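Local coordinates for LPG0439 HIT-related domain-containing protein (Legionella pneumophila subsp. pneumophila, PDB 5L0L), which is of unknown function but holds the HIT-related domain of a probable membrane protein, and may bind nucleotides or similar phosphate compounds as other HIT proteins do, at residues K34-I40 with I52-E58; L79-A83 with L127-M131. All blocks are in the same frame, centred on the assembly; numbering follows the deposited sequence.

How the interactions relate
From the N terminus, strand 35-41 runs out, the chain turns through nine residues and strand 51-58 comes back beside it, so interaction 1 closes a beta hairpin. Helix 73-92 is the next element, and its 79-83 part opens interaction 2. That contact closes a longer loop of 43 residues when strand 128-134 returns beneath the helix. The two loops come in series and neither crosses the other. They share one antiparallel sheet, in which strand 51-58 lies between strands 35-41 and 128-134. The backbone pairs Ile53 O with Leu129 N and Tyr55 N with Leu127 O probably hydrogen-bond, joining the contacts beneath the helix.

Interaction 1 (K34-I40 with I52-E58); sequences KYHYSVI and IIRYLNE
CD1 of Tyr55 lies over one face of the Tyr37 ring, 3.5 Å from CE2 of Tyr37; the rings meet obliquely, planes 39° apart. The frame is an antiparallel beta hairpin of strands 35-41 and 51-58, part of the sheet of the HIT-related domain. The Tyr55 hydroxyl then reaches the edge of the Tyr35 ring, in its plane, with OH 3.7 Å from Tyr35 CD1, while Lys34 CG lies over a face of that ring. On the other side of the sheet, Leu56 CD2 sits over a face of the Arg54 guanidinium. Helix 73-92 packs on the tyrosine side, where Glu75 accepts both hydroxyls, Tyr37 OH at its backbone O and Tyr55 OH at OE2. A classic beta bulge sets Leu56 and Asn57 against His36, whose O takes Leu56 N at 2.8 Å and whose N gives to Asn57 O at 2.9 Å. Arg54 bends at its second torsion, bringing NE back to its neighbour's carbonyl, Tyr55 O, while NH2 goes on to Ser16 O. Turned between its own N and carbonyl carbon (chi1 65°), Ser38 OG meets a water at 2.7 Å, and that water donates to Ile52 O at 3.0 Å.

Interaction 2 (L79-A83 with L127-M131); sequences LNDVA and LHLHM. With SO4 (sulfate ion), chain C.
Oxygen O1 of a bound sulfate is gripped by two histidines of 127-131: His128 NE2 donates to it at 2.9 Å and a nearly straight 164°, in the plane of its ring, and His130 NE2 adds a weak bond at 3.3 Å. The pattern is mirrored at O3, where His130 NE2 gives the firm bond at 2.9 Å and His128 NE2 the weak one at 3.2 Å. His128 ND1 bonds to Met126 O, which helps to set the rotation of that ring, and the backbone nitrogens of Gly103 and Asn105 also hold the anion. Leu127, just ahead of the strand, and Leu129 and Met131 within it point the other way, toward helix 73-92. Segment 79-83 runs nearly parallel to strand 128-131, their axes 18° apart. Leu79 pushes CD2 between two leucines, 3.9 Å from Leu127 CD1 and 3.8 Å from Leu129 CD2, its side chain sliding past both in the opposite direction. One turn later, Ala83 CB meets the end of selenomethionine Met131, whose chain runs extended and then bends at its third torsion (chi3 -63°) to bring CE within 3.7 Å of that CB. Asn80 crosses Leu129 at about a right angle, and Phe99 of the second subunit packs on both, so this core continues into the dimer. Two histidines alternating with apolar residues, His128-Leu129-His130-Met131, recall the first part of the His-φ-His-φ-His-φ-φ motif of HIT proteins; the sulfate, probably from the crystallisation liquor, plausibly marks where a substrate phosphate would sit in a HIT-type site.

Interaction 1 (K34-I40 with I52-E58)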
loop_
_atom_site.group_PDB
_atom_site.type_symbol
_atom_site.label_atom_id
_atom_site.label_comp_id
_atom_site.label_asym_id
_atom_site.label_seq_id
_atom_site.Cartn_x
_atom_site.Cartn_y
_atom_site.Cartn_z
ATOM N N LYS A 34 18.523 -3.083 -12.356
ATOM C CA LYS A 34 18.741 -4.323 -11.646
ATOM C C LYS A 34 17.464 -5.080 -11.258
ATOM O O LYS A 34 17.396 -6.296 -11.427
ATOM C CB LYS A 34 19.560 -4.026 -10.391
ATOM C CG LYS A 34 20.090 -5.271 -9.708
ATOM C CD LYS A 34 20.998 -4.965 -8.519
ATOM C CE LYS A 34 21.080 -6.179 -7.598
ATOM N NZ LYS A 34 21.939 -5.931 -6.410
ATOM N N TYR A 35 16.487 -4.379 -10.686
ATOM C CA TYR A 35 15.282 -5.050 -10.165
ATOM C C TYR A 35 14.157 -4.929 -11.183
ATOM O O TYR A 35 13.834 -3.815 -11.615
ATOM C CB TYR A 35 14.889 -4.468 -8.816
ATOM C CG TYR A 35 15.989 -4.604 -7.781
ATOM C CD1 TYR A 35 16.191 -5.803 -7.089
ATOM C CD2 TYR A 35 16.861 -3.542 -7.526
ATOM C CE1 TYR A 35 17.220 -5.933 -6.149
ATOM C CE2 TYR A 35 17.891 -3.660 -6.584
ATOM C CZ TYR A 35 18.069 -4.854 -5.907
ATOM O OH TYR A 35 19.097 -4.951 -4.990
ATOM N N HIS A 36 13.603 -6.069 -11.584
ATOM C CA HIS A 36 12.604 -6.121 -12.670
ATOM C C HIS A 36 11.211 -6.388 -12.086
ATOM O O HIS A 36 11.048 -7.321 -11.282
ATOM C CB HIS A 36 12.923 -7.254 -13.636
ATOM C CG HIS A 36 14.314 -7.210 -14.180
ATOM N ND1 HIS A 36 14.749 -6.205 -15.017
ATOM C CD2 HIS A 36 15.376 -8.034 -13.989
ATOM C CE1 HIS A 36 16.027 -6.411 -15.316
ATOM N NE2 HIS A 36 16.427 -7.512 -14.707
ATOM N N TYR A 37 10.228 -5.615 -12.529
ATOM C CA TYR A 37 8.832 -5.694 -12.043
ATOM C C TYR A 37 7.851 -5.746 -13.212
ATOM O O TYR A 37 8.102 -5.118 -14.244
ATOM C CB TYR A 37 8.507 -4.471 -11.169
ATOM C CG TYR A 37 9.413 -4.344 -9.968
ATOM C CD1 TYR A 37 10.642 -3.710 -10.076
ATOM C CD2 TYR A 37 9.061 -4.897 -8.741
ATOM C CE1 TYR A 37 11.501 -3.596 -8.992
ATOM C CE2 TYR A 37 9.920 -4.800 -7.646
ATOM C CZ TYR A 37 11.149 -4.171 -7.789
ATOM O OH TYR A 37 11.999 -4.085 -6.715
ATOM N N SER A 38 6.772 -6.518 -13.082
ATOM C CA SER A 38 5.681 -6.538 -14.046
ATOM C C SER A 38 4.485 -5.755 -13.526
ATOM O O SER A 38 4.247 -5.714 -12.323
ATOM C CB SER A 38 5.227 -7.960 -14.374
ATOM O OG SER A 38 4.679 -8.599 -13.266
ATOM N N VAL A 39 3.799 -5.084 -14.428
ATOM C CA VAL A 39 2.555 -4.407 -14.168
ATOM C C VAL A 39 1.513 -5.026 -15.091
ATOM O O VAL A 39 1.649 -4.953 -16.321
ATOM C CB VAL A 39 2.671 -2.896 -14.419
ATOM C CG1 VAL A 39 1.326 -2.230 -14.207
ATOM C CG2 VAL A 39 3.794 -2.288 -13.540
ATOM N N ILE A 40 0.470 -5.646 -14.524
ATOM C CA ILE A 40 -0.580 -6.285 -15.319
ATOM C C ILE A 40 -1.953 -5.885 -14.785
ATOM O O ILE A 40 -2.094 -5.571 -13.596
ATOM C CB ILE A 40 -0.442 -7.850 -15.355
ATOM C CG1 ILE A 40 -0.888 -8.487 -14.038
ATOM C CG2 ILE A 40 1.000 -8.272 -15.669
ATOM C CD1 ILE A 40 -0.885 -10.001 -14.062
ATOM N N ILE A 52 -1.935 -5.472 -10.761
ATOM C CA ILE A 52 -0.973 -6.131 -9.861
ATOM C C ILE A 52 0.417 -5.682 -10.308
ATOM O O ILE A 52 0.745 -5.725 -11.498
ATOM C CB ILE A 52 -1.061 -7.649 -9.960
ATOM C CG1 ILE A 52 -2.488 -8.135 -9.659
ATOM C CG2 ILE A 52 -0.051 -8.325 -9.013
ATOM C CD1 ILE A 52 -2.745 -9.575 -10.079
ATOM N N ILE A 53 1.214 -5.229 -9.353
ATOM C CA ILE A 53 2.592 -4.870 -9.576
ATOM C C ILE A 53 3.374 -5.940 -8.846
ATOM O O ILE A 53 3.167 -6.131 -7.629
ATOM C CB ILE A 53 2.919 -3.492 -8.983
ATOM C CG1 ILE A 53 1.999 -2.437 -9.602
ATOM C CG2 ILE A 53 4.415 -3.173 -9.185
ATOM C CD1 ILE A 53 2.223 -1.031 -9.078
ATOM N N ARG A 54 4.222 -6.658 -9.594
ATOM C CA ARG A 54 4.884 -7.842 -9.092
ATOM C C ARG A 54 6.386 -7.828 -9.367
ATOM O O ARG A 54 6.833 -7.463 -10.455
ATOM C CB ARG A 54 4.221 -9.098 -9.677
ATOM C CG ARG A 54 4.939 -10.417 -9.394
ATOM C CD ARG A 54 5.909 -10.733 -10.491
ATOM N NE ARG A 54 6.529 -12.065 -10.361
ATOM C CZ ARG A 54 6.085 -13.193 -10.935
ATOM N NH1 ARG A 54 4.989 -13.226 -11.699
ATOM N NH2 ARG A 54 6.764 -14.305 -10.741
ATOM N N TYR A 55 7.152 -8.230 -8.361
ATOM C CA TYR A 55 8.602 -8.321 -8.502
ATOM C C TYR A 55 8.910 -9.637 -9.198
ATOM O O TYR A 55 8.556 -10.700 -8.684
ATOM C CB TYR A 55 9.230 -8.313 -7.108
ATOM C CG TYR A 55 10.716 -8.562 -7.069
ATOM C CD1 TYR A 55 11.581 -7.876 -7.908
ATOM C CD2 TYR A 55 11.258 -9.451 -6.132
ATOM C CE1 TYR A 55 12.969 -8.111 -7.852
ATOM C CE2 TYR A 55 12.636 -9.672 -6.061
ATOM C CZ TYR A 55 13.475 -9.013 -6.943
ATOM O OH TYR A 55 14.865 -9.221 -6.864
ATOM N N LEU A 56 9.561 -9.553 -10.349
ATOM C CA LEU A 56 9.933 -10.726 -11.131
ATOM C C LEU A 56 11.242 -11.340 -10.631
ATOM O O LEU A 56 11.277 -12.495 -10.240
ATOM C CB LEU A 56 10.071 -10.348 -12.619
ATOM C CG LEU A 56 8.821 -9.835 -13.315
ATOM C CD1 LEU A 56 9.155 -9.098 -14.625
ATOM C CD2 LEU A 56 7.883 -10.997 -13.572
ATOM N N ASN A 57 12.298 -10.550 -10.668
ATOM C CA ASN A 57 13.647 -11.034 -10.368
ATOM C C ASN A 57 14.656 -9.905 -10.378
ATOM O O ASN A 57 14.365 -8.784 -10.799
ATOM C CB ASN A 57 14.071 -12.088 -11.415
ATOM C CG ASN A 57 14.273 -11.492 -12.790
ATOM O OD1 ASN A 57 13.377 -10.877 -13.359
ATOM N ND2 ASN A 57 15.451 -11.685 -13.344
ATOM N N GLU A 58 15.878 -10.246 -9.967
ATOM C CA GLU A 58 17.003 -9.328 -9.949
ATOM C C GLU A 58 18.040 -9.860 -10.955
ATOM O O GLU A 58 18.257 -11.069 -11.023
ATOM C CB GLU A 58 17.567 -9.273 -8.523
ATOM C CG GLU A 58 18.922 -8.629 -8.382
ATOM C CD GLU A 58 20.077 -9.576 -8.693
ATOM O OE1 GLU A 58 20.037 -10.741 -8.210
ATOM O OE2 GLU A 58 21.011 -9.149 -9.417
HETATM O O HOH W 1 2.210 -8.173 -12.277
#

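Interaction 2 (L79-A83 with L127-M131)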
loop_
_atom_site.group_PDB
_atom_site.type_symbol
_atom_site.label_atom_id
_atom_site.label_comp_id
_atom_site.label_asym_id
_atom_site.label_seq_id
_atom_site.Cartn_x
_atom_site.Cartn_y
_atom_site.Cartn_z
ATOM N N LEU A 79 9.636 -2.060 -5.631
ATOM C CA LEU A 79 8.172 -2.279 -5.767
ATOM C C LEU A 79 7.443 -0.976 -5.505
ATOM O O LEU A 79 6.564 -0.565 -6.261
ATOM C CB LEU A 79 7.684 -3.362 -4.804
ATOM C CG LEU A 79 6.238 -3.814 -5.036
ATOM C CD1 LEU A 79 6.163 -4.717 -6.244
ATOM C CD2 LEU A 79 5.647 -4.539 -3.856
ATOM N N ASN A 80 7.798 -0.332 -4.407
ATOM C CA ASN A 80 7.153 0.909 -4.009
ATOM C C ASN A 80 7.426 2.069 -4.958
ATOM O O ASN A 80 6.583 2.934 -5.114
ATOM C CB ASN A 80 7.541 1.258 -2.568
ATOM C CG ASN A 80 6.884 0.330 -1.558
ATOM O OD1 ASN A 80 6.262 -0.667 -1.914
ATOM N ND2 ASN A 80 6.961 0.678 -0.298
ATOM N N ASP A 81 8.609 2.096 -5.579
ATOM C CA ASP A 81 8.886 3.102 -6.623
ATOM C C ASP A 81 7.990 2.878 -7.851
ATOM O O ASP A 81 7.450 3.833 -8.421
ATOM C CB ASP A 81 10.358 3.051 -7.066
ATOM C CG ASP A 81 11.319 3.669 -6.061
ATOM O OD1 ASP A 81 10.912 4.367 -5.096
ATOM O OD2 ASP A 81 12.562 3.468 -6.263
ATOM N N VAL A 82 7.883 1.627 -8.294
ATOM C CA VAL A 82 7.013 1.299 -9.428
ATOM C C VAL A 82 5.549 1.656 -9.085
ATOM O O VAL A 82 4.804 2.218 -9.929
ATOM C CB VAL A 82 7.144 -0.169 -9.843
ATOM C CG1 VAL A 82 6.144 -0.506 -10.950
ATOM C CG2 VAL A 82 8.558 -0.455 -10.338
ATOM N N ALA A 83 5.137 1.371 -7.838
ATOM C CA ALA A 83 3.832 1.832 -7.360
ATOM C C ALA A 83 3.676 3.358 -7.464
ATOM O O ALA A 83 2.666 3.846 -7.975
ATOM C CB ALA A 83 3.534 1.308 -5.951
ATOM N N LEU A 127 6.654 -11.077 -4.046
ATOM C CA LEU A 127 6.586 -9.671 -3.612
ATOM C C LEU A 127 5.698 -8.928 -4.622
ATOM O O LEU A 127 6.020 -8.848 -5.789
ATOM C CB LEU A 127 7.961 -9.039 -3.557
ATOM C CG LEU A 127 8.050 -7.553 -3.195
ATOM C CD1 LEU A 127 7.520 -7.289 -1.805
ATOM C CD2 LEU A 127 9.485 -7.073 -3.364
ATOM N N HIS A 128 4.550 -8.454 -4.165
ATOM C CA HIS A 128 3.578 -7.854 -5.098
ATOM C C HIS A 128 2.591 -7.015 -4.350
ATOM O O HIS A 128 2.375 -7.230 -3.157
ATOM C CB HIS A 128 2.858 -8.928 -5.948
ATOM C CG HIS A 128 1.829 -9.728 -5.203
ATOM N ND1 HIS A 128 2.149 -10.612 -4.190
ATOM C CD2 HIS A 128 0.476 -9.734 -5.288
ATOM C CE1 HIS A 128 1.044 -11.172 -3.726
ATOM N NE2 HIS A 128 0.010 -10.649 -4.374
ATOM N N LEU A 129 1.968 -6.068 -5.050
ATOM C CA LEU A 129 0.906 -5.294 -4.462
ATOM C C LEU A 129 -0.180 -5.014 -5.490
ATOM O O LEU A 129 0.016 -5.210 -6.688
ATOM C CB LEU A 129 1.403 -4.012 -3.811
ATOM C CG LEU A 129 2.074 -2.901 -4.609
ATOM C CD1 LEU A 129 1.079 -2.066 -5.398
ATOM C CD2 LEU A 129 2.859 -2.000 -3.663
ATOM N N HIS A 130 -1.316 -4.584 -4.970
ATOM C CA HIS A 130 -2.537 -4.328 -5.749
ATOM C C HIS A 130 -2.764 -2.835 -5.754
ATOM O O HIS A 130 -2.554 -2.176 -4.749
ATOM C CB HIS A 130 -3.743 -4.979 -5.072
ATOM C CG HIS A 130 -3.586 -6.441 -4.876
ATOM N ND1 HIS A 130 -3.840 -7.342 -5.878
ATOM C CD2 HIS A 130 -3.116 -7.154 -3.822
ATOM C CE1 HIS A 130 -3.540 -8.560 -5.447
ATOM N NE2 HIS A 130 -3.146 -8.474 -4.186
HETATM N N MSE A 131 -3.247 -2.313 -6.872
HETATM C CA MSE A 131 -3.582 -0.886 -6.983
HETATM C C MSE A 131 -4.864 -0.770 -7.808
HETATM O O MSE A 131 -5.128 -1.612 -8.699
HETATM C CB MSE A 131 -2.414 -0.125 -7.621
HETATM C CG MSE A 131 -2.701 1.348 -7.732
HETATM SE SE MSE A 131 -1.164 2.372 -8.454
HETATM C CE MSE A 131 0.116 2.010 -7.023
HETATM S S SO4 C . -3.014 -11.329 -2.267
HETATM O O1 SO4 C . -2.553 -11.698 -3.638
HETATM O O2 SO4 C . -2.760 -12.552 -1.514
HETATM O O3 SO4 C . -2.168 -10.170 -2.013
HETATM O O4 SO4 C . -4.422 -11.107 -2.625
#